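PDB 4L5R: interferon-activable protein 202 from Mus musculus, which binds double-stranded DNA without sequence specificity and restrains inflammation by blocking AIM2 inflammasome activation, probably by sequestering cytosolic DNA. Local coordinates for residues Tyr73-Ser77 / Gly78-Ile82; Lys134-Asp138 / Lys139-Phe143. All coordinates share one frame; numbering follows the deposited sequence.

Interaction 1: Tyr73-Ser77 / Gly78-Ile82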
ATOM      1  N   TYR A  73      13.993   1.275  10.108  1.00 30.80           N
ATOM      2  CA  TYR A  73      13.067   1.341   8.990  1.00 25.71           C
ATOM      3  C   TYR A  73      12.942   2.809   8.608  1.00 30.74           C
ATOM      4  O   TYR A  73      13.394   3.691   9.341  1.00 31.99           O
ATOM      5  CB  TYR A  73      11.704   0.785   9.408  1.00 28.27           C
ATOM      6  CG  TYR A  73      11.038   1.593  10.513  1.00 33.22           C
ATOM      7  CD1 TYR A  73      11.306   1.324  11.857  1.00 31.16           C
ATOM      8  CD2 TYR A  73      10.151   2.625  10.214  1.00 34.79           C
ATOM      9  CE1 TYR A  73      10.698   2.062  12.870  1.00 31.44           C
ATOM     10  CE2 TYR A  73       9.540   3.371  11.220  1.00 32.03           C
ATOM     11  CZ  TYR A  73       9.824   3.082  12.545  1.00 31.91           C
ATOM     12  OH  TYR A  73       9.228   3.819  13.546  1.00 30.16           O
ATOM     13  N   PHE A  74      12.323   3.077   7.469  1.00 25.71           N
ATOM     14  CA  PHE A  74      12.175   4.441   6.993  1.00 28.62           C
ATOM     15  C   PHE A  74      10.715   4.846   6.999  1.00 34.96           C
ATOM     16  O   PHE A  74       9.812   4.004   6.943  1.00 31.74           O
ATOM     17  CB  PHE A  74      12.727   4.586   5.568  1.00 30.42           C
ATOM     18  CG  PHE A  74      14.215   4.414   5.475  1.00 30.67           C
ATOM     19  CD1 PHE A  74      14.777   3.146   5.421  1.00 31.32           C
ATOM     20  CD2 PHE A  74      15.055   5.519   5.437  1.00 37.49           C
ATOM     21  CE1 PHE A  74      16.154   2.982   5.337  1.00 33.73           C
ATOM     22  CE2 PHE A  74      16.434   5.363   5.351  1.00 40.83           C
ATOM     23  CZ  PHE A  74      16.983   4.095   5.300  1.00 36.35           C
ATOM     24  N   ASN A  75      10.492   6.149   7.052  1.00 30.64           N
ATOM     25  CA  ASN A  75       9.151   6.685   7.052  1.00 28.91           C
ATOM     26  C   ASN A  75       9.049   7.666   5.906  1.00 31.98           C
ATOM     27  O   ASN A  75       9.752   8.680   5.878  1.00 34.91           O
ATOM     28  CB  ASN A  75       8.836   7.363   8.387  1.00 33.05           C
ATOM     29  CG  ASN A  75       7.409   7.881   8.450  1.00 38.36           C
ATOM     30  OD1 ASN A  75       6.904   8.474   7.492  1.00 38.06           O
ATOM     31  ND2 ASN A  75       6.740   7.633   9.570  1.00 43.81           N
ATOM     32  N   SER A  76       8.193   7.344   4.948  1.00 29.12           N
ATOM     33  CA  SER A  76       8.040   8.164   3.755  1.00 35.65           C
ATOM     34  C   SER A  76       6.641   8.764   3.724  1.00 31.23           C
ATOM     35  O   SER A  76       5.675   8.115   3.324  1.00 32.10           O
ATOM     36  CB  SER A  76       8.321   7.342   2.494  1.00 34.20           C
ATOM     37  OG  SER A  76       8.127   8.127   1.328  1.00 41.51           O
ATOM     38  N   SER A  77       6.539  10.003   4.191  1.00 36.05           N
ATOM     39  CA  SER A  77       5.253  10.680   4.318  1.00 37.20           C
ATOM     40  C   SER A  77       4.179   9.792   4.954  1.00 39.58           C
ATOM     41  O   SER A  77       3.039   9.753   4.491  1.00 39.55           O
ATOM     42  CB  SER A  77       4.786  11.191   2.951  1.00 46.16           C
ATOM     43  OG  SER A  77       5.783  11.999   2.349  1.00 47.43           O
ATOM     44  N   GLY A  78       4.547   9.078   6.013  1.00 34.26           N
ATOM     45  CA  GLY A  78       3.597   8.257   6.741  1.00 29.24           C
ATOM     46  C   GLY A  78       3.527   6.801   6.314  1.00 28.97           C
ATOM     47  O   GLY A  78       2.862   5.991   6.970  1.00 29.29           O
ATOM     48  N   ILE A  79       4.167   6.465   5.194  1.00 27.05           N
ATOM     49  CA  ILE A  79       4.240   5.080   4.758  1.00 21.83           C
ATOM     50  C   ILE A  79       5.563   4.527   5.291  1.00 20.58           C
ATOM     51  O   ILE A  79       6.606   5.143   5.119  1.00 24.85           O
ATOM     52  CB  ILE A  79       4.261   4.938   3.207  1.00 27.17           C
ATOM     53  CG1 ILE A  79       3.140   5.752   2.544  1.00 34.59           C
ATOM     54  CG2 ILE A  79       4.200   3.453   2.807  1.00 22.89           C
ATOM     55  CD1 ILE A  79       1.797   5.095   2.556  1.00 32.78           C
ATOM     56  N   LEU A  80       5.518   3.379   5.944  1.00 19.73           N
ATOM     57  CA  LEU A  80       6.736   2.762   6.447  1.00 18.47           C
ATOM     58  C   LEU A  80       7.382   1.972   5.309  1.00 27.04           C
ATOM     59  O   LEU A  80       6.695   1.237   4.600  1.00 28.91           O
ATOM     60  CB  LEU A  80       6.401   1.824   7.595  1.00 21.18           C
ATOM     61  CG  LEU A  80       6.264   2.429   8.991  1.00 34.56           C
ATOM     62  CD1 LEU A  80       5.928   3.903   8.960  1.00 32.88           C
ATOM     63  CD2 LEU A  80       5.276   1.631   9.829  1.00 33.00           C
ATOM     64  N   GLU A  81       8.689   2.142   5.131  1.00 23.73           N
ATOM     65  CA  GLU A  81       9.428   1.413   4.095  1.00 25.75           C
ATOM     66  C   GLU A  81      10.554   0.646   4.757  1.00 26.59           C
ATOM     67  O   GLU A  81      11.287   1.185   5.597  1.00 29.44           O
ATOM     68  CB  GLU A  81       9.967   2.373   3.044  1.00 22.65           C
ATOM     69  CG  GLU A  81       8.827   3.097   2.270  1.00 24.12           C
ATOM     70  CD  GLU A  81       9.307   3.944   1.102  1.00 37.32           C
ATOM     71  OE1 GLU A  81      10.532   4.121   0.944  1.00 38.75           O
ATOM     72  OE2 GLU A  81       8.441   4.428   0.330  1.00 35.06           O
ATOM     73  N   ILE A  82      10.685  -0.621   4.389  1.00 23.50           N
ATOM     74  CA  ILE A  82      11.597  -1.507   5.079  1.00 21.37           C
ATOM     75  C   ILE A  82      12.464  -2.223   4.055  1.00 24.64           C
ATOM     76  O   ILE A  82      11.953  -2.959   3.215  1.00 29.42           O
ATOM     77  CB  ILE A  82      10.834  -2.532   5.925  1.00 22.12           C
ATOM     78  CG1 ILE A  82       9.934  -1.802   6.949  1.00 27.90           C
ATOM     79  CG2 ILE A  82      11.838  -3.531   6.596  1.00 25.46           C
ATOM     80  CD1 ILE A  82       8.959  -2.695   7.663  1.00 22.09           C
TER

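Interaction 2: Lys134-Asp138 / Lys139-Phe143. With nucleotides of chain C.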
ATOM      1  N   LYS A 134     -13.849  -1.346 -17.331  1.00 28.02           N
ATOM      2  CA  LYS A 134     -12.449  -1.708 -17.418  1.00 24.64           C
ATOM      3  C   LYS A 134     -12.080  -1.724 -18.887  1.00 34.93           C
ATOM      4  O   LYS A 134     -12.864  -2.189 -19.715  1.00 37.53           O
ATOM      5  CB  LYS A 134     -12.186  -3.071 -16.779  1.00 34.57           C
ATOM      6  CG  LYS A 134     -10.804  -3.643 -17.081  1.00 43.28           C
ATOM      7  CD  LYS A 134     -10.535  -4.915 -16.292  1.00 51.50           C
ATOM      8  CE  LYS A 134      -9.507  -5.802 -16.980  1.00 52.11           C
ATOM      9  NZ  LYS A 134     -10.144  -6.658 -18.021  1.00 50.36           N
ATOM     10  N   LYS A 135     -10.917  -1.176 -19.221  1.00 28.84           N
ATOM     11  CA  LYS A 135     -10.465  -1.209 -20.608  1.00 36.72           C
ATOM     12  C   LYS A 135      -9.005  -1.583 -20.676  1.00 34.55           C
ATOM     13  O   LYS A 135      -8.165  -0.919 -20.075  1.00 30.30           O
ATOM     14  CB  LYS A 135     -10.687   0.138 -21.299  1.00 39.01           C
ATOM     15  CG  LYS A 135      -9.931   0.260 -22.617  1.00 50.25           C
ATOM     16  CD  LYS A 135     -10.758   0.901 -23.723  1.00 64.55           C
ATOM     17  CE  LYS A 135     -10.693   2.421 -23.676  1.00 67.79           C
ATOM     18  NZ  LYS A 135     -11.426   2.991 -22.507  1.00 66.99           N
ATOM     19  N   VAL A 136      -8.701  -2.648 -21.412  1.00 31.16           N
ATOM     20  CA  VAL A 136      -7.314  -3.037 -21.611  1.00 32.49           C
ATOM     21  C   VAL A 136      -6.812  -2.391 -22.892  1.00 33.89           C
ATOM     22  O   VAL A 136      -7.395  -2.576 -23.961  1.00 32.73           O
ATOM     23  CB  VAL A 136      -7.173  -4.555 -21.696  1.00 34.14           C
ATOM     24  CG1 VAL A 136      -5.700  -4.952 -21.828  1.00 34.78           C
ATOM     25  CG2 VAL A 136      -7.805  -5.201 -20.469  1.00 39.68           C
ATOM     26  N   ASN A 137      -5.753  -1.601 -22.771  1.00 34.33           N
ATOM     27  CA  ASN A 137      -5.150  -0.949 -23.926  1.00 38.91           C
ATOM     28  C   ASN A 137      -3.775  -1.529 -24.225  1.00 34.42           C
ATOM     29  O   ASN A 137      -3.256  -2.347 -23.454  1.00 33.62           O
ATOM     30  CB  ASN A 137      -5.029   0.556 -23.682  1.00 26.67           C
ATOM     31  CG  ASN A 137      -6.333   1.172 -23.239  1.00 37.66           C
ATOM     32  OD1 ASN A 137      -7.315   1.211 -23.995  1.00 35.05           O
ATOM     33  ND2 ASN A 137      -6.361   1.653 -21.999  1.00 33.61           N
ATOM     34  N   ASP A 138      -3.182  -1.099 -25.336  1.00 33.13           N
ATOM     35  CA  ASP A 138      -1.804  -1.473 -25.659  1.00 37.71           C
ATOM     36  C   ASP A 138      -0.832  -1.165 -24.527  1.00 42.38           C
ATOM     37  O   ASP A 138      -0.034  -2.020 -24.129  1.00 39.33           O
ATOM     38  CB  ASP A 138      -1.325  -0.727 -26.902  1.00 42.09           C
ATOM     39  CG  ASP A 138      -1.768  -1.386 -28.189  1.00 48.55           C
ATOM     40  OD1 ASP A 138      -2.548  -2.360 -28.120  1.00 45.84           O
ATOM     41  OD2 ASP A 138      -1.340  -0.923 -29.269  1.00 47.11           O
ATOM     42  N   LYS A 139      -0.890   0.065 -24.016  1.00 31.35           N
ATOM     43  CA  LYS A 139       0.137   0.536 -23.085  1.00 32.84           C
ATOM     44  C   LYS A 139      -0.387   0.775 -21.668  1.00 39.08           C
ATOM     45  O   LYS A 139       0.371   1.146 -20.766  1.00 45.13           O
ATOM     46  CB  LYS A 139       0.804   1.807 -23.626  1.00 32.03           C
ATOM     47  CG  LYS A 139       1.437   1.636 -25.018  1.00 41.59           C
ATOM     48  CD  LYS A 139       2.385   0.438 -25.047  1.00 43.95           C
ATOM     49  CE  LYS A 139       3.065   0.277 -26.408  1.00 59.90           C
ATOM     50  NZ  LYS A 139       4.113   1.312 -26.626  1.00 68.03           N
ATOM     51  N   SER A 140      -1.676   0.539 -21.462  1.00 36.98           N
ATOM     52  CA  SER A 140      -2.273   0.771 -20.155  1.00 36.35           C
ATOM     53  C   SER A 140      -3.510  -0.077 -19.943  1.00 37.21           C
ATOM     54  O   SER A 140      -4.029  -0.700 -20.884  1.00 33.63           O
ATOM     55  CB  SER A 140      -2.661   2.243 -20.016  1.00 28.74           C
ATOM     56  OG  SER A 140      -3.627   2.602 -20.982  1.00 33.38           O
ATOM     57  N   ILE A 141      -3.974  -0.105 -18.697  1.00 21.17           N
ATOM     58  CA  ILE A 141      -5.275  -0.632 -18.388  1.00 22.65           C
ATOM     59  C   ILE A 141      -5.934   0.492 -17.618  1.00 27.34           C
ATOM     60  O   ILE A 141      -5.338   1.040 -16.690  1.00 28.32           O
ATOM     61  CB  ILE A 141      -5.200  -1.861 -17.498  1.00 25.62           C
ATOM     62  CG1 ILE A 141      -4.330  -2.935 -18.144  1.00 29.98           C
ATOM     63  CG2 ILE A 141      -6.595  -2.401 -17.231  1.00 26.37           C
ATOM     64  CD1 ILE A 141      -4.233  -4.190 -17.311  1.00 36.80           C
ATOM     65  N   THR A 142      -7.133   0.878 -18.024  1.00 22.40           N
ATOM     66  CA  THR A 142      -7.839   1.928 -17.286  1.00 20.57           C
ATOM     67  C   THR A 142      -9.140   1.396 -16.720  1.00 24.85           C
ATOM     68  O   THR A 142      -9.701   0.426 -17.227  1.00 26.80           O
ATOM     69  CB  THR A 142      -8.113   3.147 -18.153  1.00 33.79           C
ATOM     70  OG1 THR A 142      -8.894   2.749 -19.283  1.00 35.71           O
ATOM     71  CG2 THR A 142      -6.798   3.763 -18.620  1.00 29.94           C
ATOM     72  N   PHE A 143      -9.617   2.034 -15.656  1.00 21.58           N
ATOM     73  CA  PHE A 143     -10.820   1.587 -14.975  1.00 25.42           C
ATOM     74  C   PHE A 143     -11.627   2.829 -14.661  1.00 23.97           C
ATOM     75  O   PHE A 143     -11.066   3.901 -14.464  1.00 28.71           O
ATOM     76  CB  PHE A 143     -10.496   0.935 -13.627  1.00 29.82           C
ATOM     77  CG  PHE A 143      -9.664  -0.313 -13.712  1.00 26.79           C
ATOM     78  CD1 PHE A 143      -8.283  -0.236 -13.757  1.00 23.91           C
ATOM     79  CD2 PHE A 143     -10.262  -1.561 -13.712  1.00 32.59           C
ATOM     80  CE1 PHE A 143      -7.509  -1.378 -13.808  1.00 29.29           C
ATOM     81  CE2 PHE A 143      -9.485  -2.722 -13.769  1.00 33.27           C
ATOM     82  CZ  PHE A 143      -8.112  -2.626 -13.817  1.00 27.62           C
TER
ATOM     83  P    DG C   7      -8.600   5.499 -21.755  1.00 34.53           P
ATOM     84  OP1  DG C   7      -8.950   4.108 -21.401  1.00 35.68           O
ATOM     85  OP2  DG C   7      -8.254   6.473 -20.682  1.00 31.63           O
ATOM     86  O5'  DG C   7      -7.411   5.431 -22.809  1.00 36.13           O
ATOM     87  C5'  DG C   7      -7.607   4.715 -24.050  1.00 34.33           C
ATOM     88  C4'  DG C   7      -6.350   4.783 -24.891  1.00 37.51           C
ATOM     89  O4'  DG C   7      -6.255   6.096 -25.489  1.00 35.79           O
ATOM     90  C3'  DG C   7      -5.027   4.560 -24.150  1.00 39.29           C
ATOM     91  O3'  DG C   7      -4.196   3.761 -24.993  1.00 33.74           O
ATOM     92  C2'  DG C   7      -4.475   5.970 -23.934  1.00 34.41           C
ATOM     93  C1'  DG C   7      -5.014   6.699 -25.155  1.00 34.83           C
ATOM     94  N9   DG C   7      -5.352   8.106 -24.979  1.00 36.35           N
ATOM     95  C8   DG C   7      -6.130   8.658 -23.988  1.00 33.65           C
ATOM     96  N7   DG C   7      -6.282   9.946 -24.116  1.00 35.37           N
ATOM     97  C5   DG C   7      -5.576  10.266 -25.266  1.00 37.81           C
ATOM     98  C6   DG C   7      -5.383  11.512 -25.908  1.00 35.53           C
ATOM     99  O6   DG C   7      -5.820  12.627 -25.568  1.00 34.34           O
ATOM    100  N1   DG C   7      -4.591  11.376 -27.049  1.00 34.70           N
ATOM    101  C2   DG C   7      -4.067  10.182 -27.502  1.00 44.01           C
ATOM    102  N2   DG C   7      -3.332  10.208 -28.617  1.00 49.91           N
ATOM    103  N3   DG C   7      -4.245   9.015 -26.913  1.00 41.98           N
ATOM    104  C4   DG C   7      -5.004   9.137 -25.807  1.00 40.12           C
ATOM    105  P    DT C   8      -2.697   3.391 -24.555  1.00 36.64           P
ATOM    106  OP1  DT C   8      -2.348   2.096 -25.180  1.00 36.29           O
ATOM    107  OP2  DT C   8      -2.586   3.541 -23.076  1.00 38.81           O
ATOM    108  O5'  DT C   8      -1.819   4.525 -25.245  1.00 42.50           O
ATOM    109  C5'  DT C   8      -1.744   4.588 -26.656  1.00 43.76           C
ATOM    110  C4'  DT C   8      -0.744   5.653 -27.055  1.00 48.77           C
ATOM    111  O4'  DT C   8      -1.307   6.952 -26.775  1.00 40.41           O
ATOM    112  C3'  DT C   8       0.601   5.590 -26.333  1.00 49.01           C
ATOM    113  O3'  DT C   8       1.602   5.406 -27.325  1.00 56.15           O
ATOM    114  C2'  DT C   8       0.734   6.928 -25.594  1.00 35.38           C
ATOM    115  C1'  DT C   8      -0.275   7.807 -26.327  1.00 43.80           C
ATOM    116  N1   DT C   8      -0.975   8.852 -25.537  1.00 47.72           N
ATOM    117  C2   DT C   8      -0.953  10.135 -26.025  1.00 44.26           C
ATOM    118  O2   DT C   8      -0.364  10.440 -27.041  1.00 39.52           O
ATOM    119  N3   DT C   8      -1.637  11.050 -25.271  1.00 42.34           N
ATOM    120  C4   DT C   8      -2.340  10.815 -24.108  1.00 40.71           C
ATOM    121  O4   DT C   8      -2.922  11.719 -23.514  1.00 39.12           O
ATOM    122  C5   DT C   8      -2.330   9.443 -23.655  1.00 44.59           C
ATOM    123  C7   DT C   8      -3.058   9.065 -22.395  1.00 45.57           C
ATOM    124  C6   DT C   8      -1.662   8.533 -24.383  1.00 37.94           C
ATOM    125  P    DT C   9       3.136   5.174 -26.906  1.00 62.87           P
ATOM    126  OP1  DT C   9       3.763   4.321 -27.938  1.00 73.32           O
ATOM    127  OP2  DT C   9       3.174   4.761 -25.483  1.00 64.12           O
ATOM    128  O5'  DT C   9       3.767   6.634 -27.000  1.00 53.83           O
ATOM    129  C5'  DT C   9       3.543   7.387 -28.176  1.00 50.41           C
ATOM    130  C4'  DT C   9       3.929   8.834 -27.949  1.00 50.75           C
ATOM    131  O4'  DT C   9       2.923   9.504 -27.159  1.00 47.96           O
ATOM    132  C3'  DT C   9       5.251   9.036 -27.224  1.00 56.21           C
ATOM    133  O3'  DT C   9       6.174   9.518 -28.192  1.00 63.46           O
ATOM    134  C2'  DT C   9       4.949  10.039 -26.102  1.00 53.85           C
ATOM    135  C1'  DT C   9       3.548  10.543 -26.444  1.00 52.22           C
ATOM    136  N1   DT C   9       2.653  10.844 -25.285  1.00 52.26           N
ATOM    137  C2   DT C   9       2.111  12.103 -25.189  1.00 48.50           C
ATOM    138  O2   DT C   9       2.336  12.985 -25.995  1.00 54.42           O
ATOM    139  N3   DT C   9       1.294  12.290 -24.107  1.00 43.30           N
ATOM    140  C4   DT C   9       0.964  11.371 -23.134  1.00 42.88           C
ATOM    141  O4   DT C   9       0.217  11.652 -22.205  1.00 42.28           O
ATOM    142  C5   DT C   9       1.562  10.069 -23.291  1.00 46.73           C
ATOM    143  C7   DT C   9       1.279   8.985 -22.293  1.00 40.00           C
ATOM    144  C6   DT C   9       2.363   9.868 -24.350  1.00 50.70           C
TER

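Interaction 1: Tyr73-Ser77 / Gly78-Ile82
The ring of Tyr-73 meets Leu-80 obliquely, CE2 lying 4.1 Å from CG of Leu-80, while the nearly parallel ring of His-13 and the side chain of Met-17 also adjoin it. Phe-74 offers a different aspect: the carbonyl O of Glu-81 sits at the edge of its ring, near the ring plane, and Ile-6 and Leu-12 help to enclose this buried phenyl. The third flat group, the amide of Asn-75, uses its two ends differently. OD1 accepts a bond from Gly-78 N (2.8 Å), whereas ND2 passes Leu-80 CD1 at 3.9 Å. With CG opposite the backbone N (chi1 -177°), the amide can extend to the turn.

That turn is type I', the classic connection of a two-residue beta hairpin, here within the first sheet of an OB-fold DNA-binding domain. Ser-77 and Gly-78 occupy its corners, both with positive phi. Glycine suits the second, because a CB there would clash with Ser-77 O. The turn is closed by Ser-76 N to Ile-79 O (2.7 Å) and by the return bond from Ile-79 N to Ser-76 O (2.9 Å).

Phe-74 and Glu-81 form the next hydrogen-bonded pair, linked by two nearly straight backbone bonds. From there Glu-81 extends alongside Ser-76, its OE2 3.6 Å from Ser-76 CB; the hydroxyl of Ser-7 holds this carboxylate oxygen by a hydrogen bond.

Interaction 2: Lys134-Asp138 / Lys139-Phe143
Lys-135 and Thr-142 face each other as a hydrogen-bonded antiparallel pair and carry their side chains to the same phosphate, that of DG7 of chain C. The lysine starts with CB beside Thr-142 OG1 (3.8 Å). Its CG comes to 4.2 Å from OP1 of DG7, and bends at chi2, chi3 and chi4 curl the chain toward the phosphate, bringing CE beside that oxygen. At the tip, NZ donates to OP1 of DG7 over 2.9 Å. Thr-142 OG1 gives OP1 of DG7 a second, short bond of 2.5 Å, so an ammonium and a hydroxyl grip one oxygen; the short threonine suits its place close beside the phosphate.

The next phosphate, of DT8, is held at the turn. Lys-139 N donates to OP1 of DT8 at 2.8 Å, and Ser-140 OG donates to OP2 of DT8 at 2.5 Å. Ser-140 OG in turn accepts from Asn-137 ND2 (3.1 Å), an arrangement consistent with the amide helping to keep the hydroxyl turned toward the DNA. The Asn-137 amide also rests against the DG7 sugar, with OD1 near C5'. Replacing Asn-137 with an alanine would remove that donor and is likely to let the Ser-140 hydroxyl turn more freely away from the phosphate. Lys-139 NZ adds a weak bond to OP1 of DT9.

On the other face of the hairpin, Lys-134 lies side by side with Phe-143, its CD 3.5 Å from CE2 of that ring, and Val-136 packs on Ile-141. Hydrogen bonds made to phosphate oxygens, with only van der Waals contact to a sugar and the bases untouched by this hairpin, are typical of the non-specific, electrostatic DNA recognition by this HIN-200 domain, here through an OB-fold hairpin.

In the fold
From the N terminus, strand 11-13 pairs with strand 67-76, whose end turns back into strand 79-82; interaction 1 closes that turn. Strand 79-82 then runs parallel to strand 48-53, tying the hairpin into the first sheet of HIN-200 domain 1. The chain continues through helices 101-108 and 113-116 into the second sheet, where interaction 2 closes the turn between strands 124-136 and 141-146. The two contacts follow in series, neither nested nor crossed, with centres about 30 Å apart on opposite sides of the chain's centre. Each ties together neighbouring strands of its own sheet; only interaction 2 grips the DNA directly.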